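Local structure of amide synthase (Vibrio cholerae, 1L5A) at residues W9-A14 against N19-A24; A54-Q59 against H125-D130; E91-R96 against I105-V110; A199-Q204 against T379-S384. The protein acts as a nonribosomal peptide synthetase condensation enzyme, an amide synthase that probably forms an amide bond during vibriobactin biosynthesis. One frame throughout, in Å; residues are numbered along the deposited sequence.

Interaction 1: W9-A14 against N19-A24; sequences WQRHLA and NLDTVA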
loop_
_atom_site.group_PDB
_atom_site.type_symbol
_atom_site.label_atom_id
_atom_site.label_comp_id
_atom_site.label_asym_id
_atom_site.label_seq_id
_atom_site.Cartn_x
_atom_site.Cartn_y
_atom_site.Cartn_z
ATOM N N TRP A 9 5.485 31.186 -5.463
ATOM C CA TRP A 9 4.680 32.308 -5.052
ATOM C C TRP A 9 5.550 33.400 -4.442
ATOM O O TRP A 9 5.355 34.587 -4.716
ATOM C CB TRP A 9 3.628 31.832 -4.051
ATOM C CG TRP A 9 2.927 32.945 -3.375
ATOM C CD1 TRP A 9 3.096 33.353 -2.087
ATOM C CD2 TRP A 9 1.969 33.836 -3.961
ATOM N NE1 TRP A 9 2.299 34.445 -1.833
ATOM C CE2 TRP A 9 1.596 34.759 -2.965
ATOM C CE3 TRP A 9 1.395 33.942 -5.230
ATOM C CZ2 TRP A 9 0.674 35.772 -3.197
ATOM C CZ3 TRP A 9 0.485 34.947 -5.462
ATOM C CH2 TRP A 9 0.128 35.851 -4.449
ATOM N N GLN A 10 6.509 32.999 -3.608
ATOM C CA GLN A 10 7.393 33.959 -2.975
ATOM C C GLN A 10 8.299 34.629 -4.008
ATOM O O GLN A 10 8.408 35.862 -4.027
ATOM C CB GLN A 10 8.196 33.274 -1.874
ATOM C CG GLN A 10 7.415 33.182 -0.581
ATOM C CD GLN A 10 7.582 31.844 0.117
ATOM O OE1 GLN A 10 6.772 31.493 0.985
ATOM N NE2 GLN A 10 8.633 31.085 -0.250
ATOM N N ARG A 11 8.926 33.841 -4.880
ATOM C CA ARG A 11 9.773 34.430 -5.918
ATOM C C ARG A 11 8.992 35.551 -6.633
ATOM O O ARG A 11 9.542 36.604 -6.963
ATOM C CB ARG A 11 10.203 33.367 -6.932
ATOM C CG ARG A 11 11.456 32.603 -6.545
ATOM C CD ARG A 11 11.531 31.210 -7.174
ATOM N NE ARG A 11 11.810 31.203 -8.609
ATOM C CZ ARG A 11 13.016 31.359 -9.144
ATOM N NH1 ARG A 11 14.072 31.543 -8.371
ATOM N NH2 ARG A 11 13.170 31.316 -10.458
ATOM N N HIS A 12 7.700 35.329 -6.844
ATOM C CA HIS A 12 6.871 36.316 -7.509
ATOM C C HIS A 12 6.682 37.575 -6.676
ATOM O O HIS A 12 6.606 38.683 -7.208
ATOM C CB HIS A 12 5.503 35.726 -7.816
ATOM C CG HIS A 12 4.557 36.701 -8.435
ATOM N ND1 HIS A 12 4.584 37.010 -9.778
ATOM C CD2 HIS A 12 3.571 37.453 -7.893
ATOM C CE1 HIS A 12 3.650 37.908 -10.038
ATOM N NE2 HIS A 12 3.021 38.192 -8.911
ATOM N N LEU A 13 6.574 37.418 -5.366
ATOM C CA LEU A 13 6.392 38.591 -4.540
ATOM C C LEU A 13 7.704 39.340 -4.426
ATOM O O LEU A 13 7.724 40.541 -4.183
ATOM C CB LEU A 13 5.878 38.202 -3.153
ATOM C CG LEU A 13 4.386 37.858 -3.092
ATOM C CD1 LEU A 13 3.979 37.703 -1.629
ATOM C CD2 LEU A 13 3.538 38.955 -3.779
ATOM N N ALA A 14 8.798 38.624 -4.644
ATOM C CA ALA A 14 10.128 39.202 -4.543
ATOM C C ALA A 14 10.614 39.874 -5.821
ATOM O O ALA A 14 11.541 40.679 -5.783
ATOM C CB ALA A 14 11.119 38.126 -4.118
ATOM N N ASN A 19 8.776 37.887 -15.060
ATOM C CA ASN A 19 8.313 36.507 -15.175
ATOM C C ASN A 19 9.492 35.550 -15.101
ATOM O O ASN A 19 10.088 35.216 -16.118
ATOM C CB ASN A 19 7.559 36.313 -16.501
ATOM N N LEU A 20 9.809 35.098 -13.894
ATOM C CA LEU A 20 10.925 34.186 -13.673
ATOM C C LEU A 20 10.601 32.713 -13.890
ATOM O O LEU A 20 11.434 31.948 -14.370
ATOM C CB LEU A 20 11.441 34.349 -12.247
ATOM C CG LEU A 20 12.235 35.610 -11.946
ATOM C CD1 LEU A 20 12.267 35.858 -10.449
ATOM C CD2 LEU A 20 13.639 35.444 -12.493
ATOM N N ASP A 21 9.388 32.313 -13.532
ATOM C CA ASP A 21 9.017 30.914 -13.638
ATOM C C ASP A 21 7.843 30.620 -14.548
ATOM O O ASP A 21 6.791 30.189 -14.101
ATOM C CB ASP A 21 8.756 30.393 -12.227
ATOM C CG ASP A 21 9.939 30.624 -11.311
ATOM O OD1 ASP A 21 11.035 30.129 -11.641
ATOM O OD2 ASP A 21 9.785 31.302 -10.281
ATOM N N THR A 22 8.044 30.852 -15.836
ATOM C CA THR A 22 7.018 30.624 -16.841
ATOM C C THR A 22 7.336 29.358 -17.627
ATOM O O THR A 22 8.491 28.955 -17.730
ATOM C CB THR A 22 6.966 31.787 -17.845
ATOM O OG1 THR A 22 6.642 33.007 -17.165
ATOM C CG2 THR A 22 5.936 31.515 -18.915
ATOM N N VAL A 23 6.307 28.729 -18.174
ATOM C CA VAL A 23 6.491 27.535 -18.990
ATOM C C VAL A 23 5.709 27.770 -20.281
ATOM O O VAL A 23 4.479 27.912 -20.272
ATOM C CB VAL A 23 5.934 26.265 -18.307
ATOM C CG1 VAL A 23 6.444 25.028 -19.028
ATOM C CG2 VAL A 23 6.334 26.228 -16.858
ATOM N N ALA A 24 6.417 27.836 -21.394
ATOM C CA ALA A 24 5.748 28.047 -22.666
ATOM C C ALA A 24 6.292 27.126 -23.746
ATOM O O ALA A 24 7.510 26.938 -23.879
ATOM C CB ALA A 24 5.873 29.524 -23.109
#
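R11 and D21 illustrate how a single ion pair can tie a helix to the residue that leads into the next strand. Here helix 6-14 and strand 22-30 open the condensation-domain fold, a member of the CoA-dependent acyltransferase clan. The two side chains cross at about a right angle, yet their flat ends meet side-on, the guanidinium and carboxylate planes being turned 36° apart. R11 offers NE and one terminal nitrogen, each to a different oxygen. R11 NE donates to D21 OD2 over 2.6 Å in a nearly straight bond (164°), which lies close to the guanidinium plane and uses the syn lone pair of the oxygen. The partner bond, from R11 NH2 to D21 OD1 at 2.7 Å, is a little more bent and tilted from both planes, in keeping with the twist between the groups. A bend at chi3 (72°) swings the guanidinium round so that its NE edge faces the carboxylate. Gripped by two bonds, D21 has little freedom to rotate about its last torsion, and the paired charges probably favour the ionised carboxylate. R11 NH2 also makes a weak hydrogen bond to S358, while the backbone of D21 is hydrogen-bonded to that of H126. Beside the ion pair, L20 brings CB to 3.9 Å from R11 NH2, approaching the guanidinium obliquely.

Interaction 2: A54-Q59 against H125-D130; sequences ARFSAQ and HHIVLD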
loop_
_atom_site.group_PDB
_atom_site.type_symbol
_atom_site.label_atom_id
_atom_site.label_comp_id
_atom_site.label_asym_id
_atom_site.label_seq_id
_atom_site.Cartn_x
_atom_site.Cartn_y
_atom_site.Cartn_z
ATOM N N ALA A 54 -6.954 28.144 -11.788
ATOM C CA ALA A 54 -6.476 28.666 -10.529
ATOM C C ALA A 54 -6.170 30.156 -10.616
ATOM O O ALA A 54 -5.765 30.660 -11.660
ATOM C CB ALA A 54 -5.221 27.925 -10.112
ATOM N N ARG A 55 -6.374 30.844 -9.497
ATOM C CA ARG A 55 -6.095 32.267 -9.363
ATOM C C ARG A 55 -5.670 32.520 -7.919
ATOM O O ARG A 55 -6.075 31.790 -7.002
ATOM C CB ARG A 55 -7.330 33.105 -9.726
ATOM C CG ARG A 55 -7.659 32.999 -11.194
ATOM C CD ARG A 55 -8.455 34.152 -11.694
ATOM N NE ARG A 55 -8.626 34.085 -13.144
ATOM C CZ ARG A 55 -9.291 34.995 -13.846
ATOM N NH1 ARG A 55 -9.841 36.043 -13.222
ATOM N NH2 ARG A 55 -9.431 34.849 -15.162
ATOM N N PHE A 56 -4.839 33.541 -7.713
ATOM C CA PHE A 56 -4.373 33.832 -6.365
ATOM C C PHE A 56 -4.763 35.208 -5.858
ATOM O O PHE A 56 -4.757 36.184 -6.610
ATOM C CB PHE A 56 -2.856 33.682 -6.300
ATOM C CG PHE A 56 -2.369 32.313 -6.657
ATOM C CD1 PHE A 56 -2.130 31.971 -7.975
ATOM C CD2 PHE A 56 -2.195 31.348 -5.673
ATOM C CE1 PHE A 56 -1.727 30.691 -8.310
ATOM C CE2 PHE A 56 -1.788 30.064 -6.000
ATOM C CZ PHE A 56 -1.555 29.734 -7.316
ATOM N N SER A 57 -5.106 35.280 -4.573
ATOM C CA SER A 57 -5.461 36.555 -3.948
ATOM C C SER A 57 -4.151 37.258 -3.627
ATOM O O SER A 57 -3.075 36.666 -3.747
ATOM C CB SER A 57 -6.215 36.338 -2.638
ATOM O OG SER A 57 -5.306 36.099 -1.580
ATOM N N ALA A 58 -4.242 38.516 -3.211
ATOM C CA ALA A 58 -3.053 39.286 -2.862
ATOM C C ALA A 58 -2.360 38.639 -1.664
ATOM O O ALA A 58 -1.157 38.808 -1.470
ATOM C CB ALA A 58 -3.441 40.726 -2.540
ATOM N N GLN A 59 -3.135 37.886 -0.884
ATOM C CA GLN A 59 -2.639 37.200 0.302
ATOM C C GLN A 59 -2.229 35.750 0.024
ATOM O O GLN A 59 -2.081 34.952 0.959
ATOM C CB GLN A 59 -3.714 37.196 1.395
ATOM C CG GLN A 59 -4.202 38.569 1.814
ATOM C CD GLN A 59 -4.923 39.310 0.699
ATOM O OE1 GLN A 59 -5.960 38.859 0.208
ATOM N NE2 GLN A 59 -4.376 40.459 0.295
ATOM N N HIS A 125 2.255 29.308 -15.818
ATOM C CA HIS A 125 3.260 29.653 -14.831
ATOM C C HIS A 125 3.658 28.338 -14.148
ATOM O O HIS A 125 2.826 27.453 -13.932
ATOM C CB HIS A 125 2.683 30.623 -13.816
ATOM C CG HIS A 125 3.695 31.158 -12.866
ATOM N ND1 HIS A 125 4.202 30.410 -11.825
ATOM C CD2 HIS A 125 4.317 32.358 -12.810
ATOM C CE1 HIS A 125 5.092 31.132 -11.167
ATOM N NE2 HIS A 125 5.182 32.317 -11.744
ATOM N N HIS A 126 4.929 28.201 -13.813
ATOM C CA HIS A 126 5.396 26.989 -13.162
ATOM C C HIS A 126 4.609 26.607 -11.899
ATOM O O HIS A 126 4.680 25.470 -11.439
ATOM C CB HIS A 126 6.862 27.158 -12.802
ATOM C CG HIS A 126 7.744 26.114 -13.390
ATOM N ND1 HIS A 126 7.869 24.854 -12.844
ATOM C CD2 HIS A 126 8.525 26.130 -14.497
ATOM C CE1 HIS A 126 8.689 24.138 -13.590
ATOM N NE2 HIS A 126 9.099 24.888 -14.599
ATOM N N ILE A 127 3.864 27.558 -11.345
ATOM C CA ILE A 127 3.110 27.321 -10.127
ATOM C C ILE A 127 1.860 26.448 -10.321
ATOM O O ILE A 127 1.256 26.012 -9.337
ATOM C CB ILE A 127 2.736 28.671 -9.451
ATOM C CG1 ILE A 127 2.397 28.451 -7.984
ATOM C CG2 ILE A 127 1.525 29.301 -10.129
ATOM C CD1 ILE A 127 2.328 29.734 -7.235
ATOM N N VAL A 128 1.459 26.211 -11.569
ATOM C CA VAL A 128 0.312 25.332 -11.838
ATOM C C VAL A 128 0.655 24.241 -12.860
ATOM O O VAL A 128 -0.209 23.447 -13.232
ATOM C CB VAL A 128 -0.939 26.087 -12.366
ATOM C CG1 VAL A 128 -1.449 27.076 -11.308
ATOM C CG2 VAL A 128 -0.606 26.768 -13.672
ATOM N N LEU A 129 1.916 24.181 -13.278
ATOM C CA LEU A 129 2.331 23.199 -14.258
ATOM C C LEU A 129 3.848 22.978 -14.303
ATOM O O LEU A 129 4.619 23.940 -14.252
ATOM C CB LEU A 129 1.862 23.640 -15.653
ATOM C CG LEU A 129 1.800 22.522 -16.708
ATOM C CD1 LEU A 129 0.590 21.612 -16.401
ATOM C CD2 LEU A 129 1.683 23.128 -18.129
ATOM N N ASP A 130 4.264 21.711 -14.394
ATOM C CA ASP A 130 5.675 21.366 -14.521
ATOM C C ASP A 130 5.870 20.698 -15.880
ATOM O O ASP A 130 4.963 20.696 -16.708
ATOM C CB ASP A 130 6.157 20.431 -13.396
ATOM C CG ASP A 130 5.259 19.205 -13.196
ATOM O OD1 ASP A 130 4.758 18.636 -14.202
ATOM O OD2 ASP A 130 5.074 18.800 -12.016
#
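F56 turns its ring toward I127 by placing CG anti to its own carbonyl carbon (chi1 -60°), while I127 sends CG1 anti to its backbone N (chi1 -160°), and the two side chains arrive from opposite directions. The touch is made by both branches of the isoleucine: CD1 of I127 lies 3.9 Å from CZ of F56, and CG2 of I127 is 4.0 Å from CE1 of F56, the methyls meeting the outer end of the ring at a slant. Two residues earlier on strand 54-56, A54 CB rests against V128 CG1 at 4.0 Å. All four residues are buried, and W9 and F8 of helix 6-14 also pack on I127. The turn that presents I127 and V128 is stiffened from within: I127 N donates to H125 ND1 (2.9 Å), lying almost in the imidazole plane, and V128 N donates to H125 O (3.0 Å). At its far end D130 caps helix 131-150 through G133 N and pairs with R263. A short strand thus packs apolar groups against the middle of the sequence HHIVLDG, the HHxxxDG signature of nonribosomal peptide synthetase condensation domains.

Interaction 3: E91-R96 against I105-V110; sequences EQDLQR and ITSHQV
D93 reaches from the last turn of its helix into the angle between S107 and Q109, two residues that point the same way from one strand. With CG anti to the backbone N (chi1 177°), its carboxylate extends toward S107, and D93 OD2 comes within 3.5 Å of S107 OG and 3.6 Å of S107 CB. Q109 approaches the same side chain nearer its backbone, its amide NE2 lying 3.6 Å from D93 CB, with the amide plane perpendicular to the carboxylate. The helix is 82-94 and the strand 107-114; together with strand 72-75, which runs parallel to 107-114 as its neighbour in the sheet, they form a beta-alpha-beta unit, and D93 marks where the end of the connecting helix lies against the sheet. The polar ends look beyond this pair of segments: D93 OD2 forms a salt bridge with R123, D93 OD1 is hydrogen-bonded to Y121, and both partners belong to the adjoining strand 117-125. That positive neighbour would probably help to keep the buried carboxylate ionised. Q109, extended beyond CG, uses OE1 for a hydrogen bond with the Y111 hydroxyl.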
loop_
_atom_site.group_PDB
_atom_site.type_symbol
_atom_site.label_atom_id
_atom_site.label_comp_id
_atom_site.label_asym_id
_atom_site.label_seq_id
_atom_site.Cartn_x
_atom_site.Cartn_y
_atom_site.Cartn_z
ATOM N N GLU A 91 5.603 36.560 -28.651
ATOM C CA GLU A 91 6.614 37.253 -27.861
ATOM C C GLU A 91 5.910 38.231 -26.953
ATOM O O GLU A 91 6.334 38.467 -25.830
ATOM C CB GLU A 91 7.592 38.002 -28.766
ATOM C CG GLU A 91 8.698 38.758 -28.044
ATOM C CD GLU A 91 9.607 37.865 -27.200
ATOM O OE1 GLU A 91 9.837 36.687 -27.564
ATOM O OE2 GLU A 91 10.119 38.357 -26.171
ATOM N N GLN A 92 4.816 38.801 -27.430
ATOM C CA GLN A 92 4.092 39.748 -26.608
ATOM C C GLN A 92 3.688 39.064 -25.304
ATOM O O GLN A 92 3.880 39.612 -24.224
ATOM C CB GLN A 92 2.857 40.257 -27.351
ATOM C CG GLN A 92 2.000 41.211 -26.543
ATOM C CD GLN A 92 2.774 42.424 -26.069
ATOM O OE1 GLN A 92 3.298 43.192 -26.879
ATOM N NE2 GLN A 92 2.853 42.602 -24.749
ATOM N N ASP A 93 3.146 37.856 -25.395
ATOM C CA ASP A 93 2.730 37.165 -24.182
ATOM C C ASP A 93 3.932 36.807 -23.307
ATOM O O ASP A 93 3.864 36.900 -22.080
ATOM C CB ASP A 93 1.912 35.924 -24.525
ATOM C CG ASP A 93 1.515 35.136 -23.295
ATOM O OD1 ASP A 93 2.209 34.142 -22.989
ATOM O OD2 ASP A 93 0.524 35.511 -22.631
ATOM N N LEU A 94 5.030 36.395 -23.931
ATOM C CA LEU A 94 6.233 36.086 -23.173
ATOM C C LEU A 94 6.708 37.334 -22.427
ATOM O O LEU A 94 7.200 37.250 -21.311
ATOM C CB LEU A 94 7.342 35.603 -24.102
ATOM C CG LEU A 94 7.137 34.166 -24.569
ATOM C CD1 LEU A 94 8.238 33.775 -25.540
ATOM C CD2 LEU A 94 7.126 33.240 -23.359
ATOM N N GLN A 95 6.553 38.496 -23.040
ATOM C CA GLN A 95 6.973 39.733 -22.409
ATOM C C GLN A 95 5.873 40.353 -21.566
ATOM O O GLN A 95 6.022 41.486 -21.114
ATOM C CB GLN A 95 7.408 40.753 -23.465
ATOM C CG GLN A 95 8.804 40.545 -24.037
ATOM C CD GLN A 95 9.195 41.635 -25.038
ATOM O OE1 GLN A 95 8.815 42.799 -24.876
ATOM N NE2 GLN A 95 9.965 41.259 -26.067
ATOM N N ARG A 96 4.769 39.646 -21.344
ATOM C CA ARG A 96 3.710 40.262 -20.549
ATOM C C ARG A 96 4.173 40.472 -19.108
ATOM O O ARG A 96 5.140 39.843 -18.656
ATOM C CB ARG A 96 2.423 39.431 -20.588
ATOM C CG ARG A 96 2.241 38.460 -19.435
ATOM C CD ARG A 96 3.206 37.301 -19.525
ATOM N NE ARG A 96 3.006 36.345 -18.445
ATOM C CZ ARG A 96 3.599 35.161 -18.384
ATOM N NH1 ARG A 96 4.423 34.787 -19.349
ATOM N NH2 ARG A 96 3.382 34.363 -17.345
ATOM N N ILE A 105 -3.662 32.388 -15.178
ATOM C CA ILE A 105 -2.320 31.833 -15.139
ATOM C C ILE A 105 -1.880 31.247 -16.465
ATOM O O ILE A 105 -0.693 31.035 -16.684
ATOM C CB ILE A 105 -2.198 30.739 -14.056
ATOM C CG1 ILE A 105 -2.750 31.252 -12.726
ATOM C CG2 ILE A 105 -0.752 30.369 -13.847
ATOM C CD1 ILE A 105 -2.021 32.427 -12.156
ATOM N N THR A 106 -2.808 30.958 -17.363
ATOM C CA THR A 106 -2.364 30.399 -18.638
ATOM C C THR A 106 -2.855 31.193 -19.838
ATOM O O THR A 106 -3.692 32.071 -19.712
ATOM C CB THR A 106 -2.803 28.925 -18.815
ATOM O OG1 THR A 106 -4.187 28.872 -19.190
ATOM C CG2 THR A 106 -2.586 28.151 -17.521
ATOM N N SER A 107 -2.317 30.870 -21.005
ATOM C CA SER A 107 -2.693 31.522 -22.247
ATOM C C SER A 107 -2.680 30.459 -23.343
ATOM O O SER A 107 -1.826 29.565 -23.340
ATOM C CB SER A 107 -1.696 32.647 -22.572
ATOM O OG SER A 107 -2.112 33.421 -23.686
ATOM N N HIS A 108 -3.622 30.554 -24.277
ATOM C CA HIS A 108 -3.711 29.592 -25.370
ATOM C C HIS A 108 -3.984 30.314 -26.675
ATOM O O HIS A 108 -5.013 30.971 -26.845
ATOM C CB HIS A 108 -4.821 28.573 -25.065
ATOM C CG HIS A 108 -4.693 27.972 -23.705
ATOM N ND1 HIS A 108 -3.865 26.901 -23.442
ATOM C CD2 HIS A 108 -5.161 28.392 -22.503
ATOM C CE1 HIS A 108 -3.822 26.694 -22.137
ATOM N NE2 HIS A 108 -4.599 27.586 -21.544
ATOM N N GLN A 109 -3.056 30.196 -27.609
ATOM C CA GLN A 109 -3.229 30.872 -28.874
ATOM C C GLN A 109 -3.060 29.869 -30.013
ATOM O O GLN A 109 -2.202 29.000 -29.941
ATOM C CB GLN A 109 -2.186 31.985 -28.990
ATOM C CG GLN A 109 -2.193 33.034 -27.863
ATOM C CD GLN A 109 -0.892 33.895 -27.842
ATOM O OE1 GLN A 109 -0.173 34.013 -28.857
ATOM N NE2 GLN A 109 -0.602 34.501 -26.684
ATOM N N VAL A 110 -3.886 29.976 -31.053
ATOM C CA VAL A 110 -3.768 29.081 -32.200
ATOM C C VAL A 110 -3.712 29.900 -33.479
ATOM O O VAL A 110 -4.465 30.852 -33.640
ATOM C CB VAL A 110 -4.973 28.121 -32.326
ATOM C CG1 VAL A 110 -4.726 27.147 -33.469
ATOM C CG2 VAL A 110 -5.183 27.358 -31.036
#

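Interaction 4: A199-Q204 against T379-S384; sequences ATYDPQ and TADLAS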
loop_
_atom_site.group_PDB
_atom_site.type_symbol
_atom_site.label_atom_id
_atom_site.label_comp_id
_atom_site.label_asym_id
_atom_site.label_seq_id
_atom_site.Cartn_x
_atom_site.Cartn_y
_atom_site.Cartn_z
ATOM N N ALA A 199 23.742 33.864 -0.572
ATOM C CA ALA A 199 22.957 34.951 -0.010
ATOM C C ALA A 199 22.910 36.141 -0.965
ATOM O O ALA A 199 22.018 36.979 -0.880
ATOM C CB ALA A 199 23.552 35.377 1.333
ATOM N N THR A 200 23.860 36.195 -1.886
ATOM C CA THR A 200 23.929 37.296 -2.835
ATOM C C THR A 200 23.468 36.875 -4.224
ATOM O O THR A 200 23.780 37.528 -5.228
ATOM C CB THR A 200 25.368 37.817 -2.922
ATOM O OG1 THR A 200 26.207 36.825 -3.549
ATOM C CG2 THR A 200 25.897 38.104 -1.515
ATOM N N TYR A 201 22.735 35.772 -4.298
ATOM C CA TYR A 201 22.258 35.330 -5.591
ATOM C C TYR A 201 20.960 36.005 -5.983
ATOM O O TYR A 201 19.962 35.875 -5.294
ATOM C CB TYR A 201 22.043 33.832 -5.615
ATOM C CG TYR A 201 21.629 33.377 -6.985
ATOM C CD1 TYR A 201 22.464 33.598 -8.081
ATOM C CD2 TYR A 201 20.395 32.766 -7.200
ATOM C CE1 TYR A 201 22.084 33.230 -9.358
ATOM C CE2 TYR A 201 20.001 32.389 -8.475
ATOM C CZ TYR A 201 20.853 32.624 -9.551
ATOM O OH TYR A 201 20.481 32.261 -10.825
ATOM N N ASP A 202 20.984 36.738 -7.087
ATOM C CA ASP A 202 19.794 37.417 -7.575
ATOM C C ASP A 202 19.300 36.643 -8.797
ATOM O O ASP A 202 19.929 36.664 -9.854
ATOM C CB ASP A 202 20.110 38.852 -7.978
ATOM C CG ASP A 202 18.873 39.612 -8.404
ATOM O OD1 ASP A 202 17.961 38.985 -8.988
ATOM O OD2 ASP A 202 18.816 40.838 -8.167
ATOM N N PRO A 203 18.154 35.962 -8.659
ATOM C CA PRO A 203 17.533 35.158 -9.711
ATOM C C PRO A 203 17.431 35.860 -11.045
ATOM O O PRO A 203 17.640 35.236 -12.085
ATOM C CB PRO A 203 16.158 34.840 -9.135
ATOM C CG PRO A 203 16.405 34.836 -7.659
ATOM C CD PRO A 203 17.271 36.045 -7.482
ATOM N N GLN A 204 17.112 37.154 -11.026
ATOM C CA GLN A 204 16.964 37.898 -12.275
ATOM C C GLN A 204 18.265 38.162 -13.017
ATOM O O GLN A 204 18.259 38.333 -14.231
ATOM C CB GLN A 204 16.218 39.219 -12.051
ATOM C CG GLN A 204 16.970 40.275 -11.292
ATOM C CD GLN A 204 16.099 41.491 -10.968
ATOM O OE1 GLN A 204 15.531 42.137 -11.871
ATOM N NE2 GLN A 204 15.993 41.813 -9.672
ATOM N N THR A 379 24.037 23.133 -19.845
ATOM C CA THR A 379 23.666 24.523 -19.613
ATOM C C THR A 379 24.095 25.041 -18.240
ATOM O O THR A 379 23.910 24.371 -17.222
ATOM C CB THR A 379 22.157 24.679 -19.722
ATOM O OG1 THR A 379 21.760 24.376 -21.061
ATOM C CG2 THR A 379 21.726 26.086 -19.349
ATOM N N ALA A 380 24.662 26.243 -18.217
ATOM C CA ALA A 380 25.104 26.845 -16.970
ATOM C C ALA A 380 24.644 28.282 -16.884
ATOM O O ALA A 380 24.493 28.954 -17.897
ATOM C CB ALA A 380 26.617 26.792 -16.866
ATOM N N ASP A 381 24.396 28.734 -15.662
ATOM C CA ASP A 381 24.009 30.109 -15.412
ATOM C C ASP A 381 25.293 30.762 -14.904
ATOM O O ASP A 381 25.703 30.544 -13.763
ATOM C CB ASP A 381 22.924 30.176 -14.342
ATOM C CG ASP A 381 22.886 31.520 -13.640
ATOM O OD1 ASP A 381 23.263 32.533 -14.275
ATOM O OD2 ASP A 381 22.474 31.562 -12.456
ATOM N N LEU A 382 25.934 31.552 -15.750
ATOM C CA LEU A 382 27.192 32.184 -15.362
ATOM C C LEU A 382 27.129 33.062 -14.113
ATOM O O LEU A 382 28.158 33.354 -13.511
ATOM C CB LEU A 382 27.778 32.956 -16.552
ATOM C CG LEU A 382 28.111 31.997 -17.708
ATOM C CD1 LEU A 382 28.955 32.685 -18.765
ATOM C CD2 LEU A 382 28.873 30.796 -17.150
ATOM N N ALA A 383 25.923 33.444 -13.706
ATOM C CA ALA A 383 25.744 34.273 -12.520
ATOM C C ALA A 383 25.747 33.431 -11.236
ATOM O O ALA A 383 25.731 33.969 -10.133
ATOM C CB ALA A 383 24.438 35.043 -12.624
ATOM N N SER A 384 25.751 32.114 -11.379
ATOM C CA SER A 384 25.754 31.243 -10.206
ATOM C C SER A 384 26.567 29.976 -10.455
ATOM O O SER A 384 26.417 28.984 -9.740
ATOM C CB SER A 384 24.321 30.852 -9.826
ATOM O OG SER A 384 23.710 30.091 -10.864
#
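Y201 OH donates a hydrogen bond of 2.7 Å to D381 OD2, joining the loop before strand 208-214 to the end of strand 374-381. Those two strands are antiparallel neighbours in the four-stranded sheet of the condensation-domain fold, so the tyrosine, on the loop leading into one strand, reaches the turn at the end of the other. The two side chains come from opposite directions, ring and carboxylate planes 56° apart, and the hydroxyl meets OD2 on its syn side but well out of the carboxylate plane. Having CG anti to the backbone N (chi1 -177°) carries the phenol out toward that turn. Along the ring, CE1 packs obliquely against S384 CB, and A383 O lies near the ring plane at the edge, 3.8 Å from Y201 CE1. One face of the ring is approached by P203 N, 4.0 Å above its plane and offset toward the rim. In the next shell, S384 N donates to D381 O (2.9 Å), and S384 OG donates to the same D381 OD2 that takes the tyrosine hydroxyl, so two donors grip that oxygen. S384 OG is also bonded to G361 N, and E360 touches Y201. D381 OD1 accepts from H207 N, which helps to hold the carboxylate in place. The same oxygen closes an Asx turn by accepting from A383 N, 2.9 Å from D381 OD1 and 62° out of the carboxylate plane.

From the N terminus, interaction 1 closes first, a short loop joining helix 6-14 to strand 22-30. Interaction 2 then spans a much longer excursion, from strand 54-56 to the turn after strand 117-125, and interaction 3 is nested inside it, closing the crossover from helix 82-94 to strand 107-114. Interaction 4 follows in series and joins distant parts of the chain around the four-stranded sheet. I105 packs against A54, H125 and V128, linking interactions 2 and 3. D21 meets H126 and W9 meets S57 between 1 and 2, A24 touches L94 between 1 and 3, and P203 lies against R11 and L20, so interaction 1 touches all three others; interaction 4 stays about 12 Å, nearest atoms, from interaction 2.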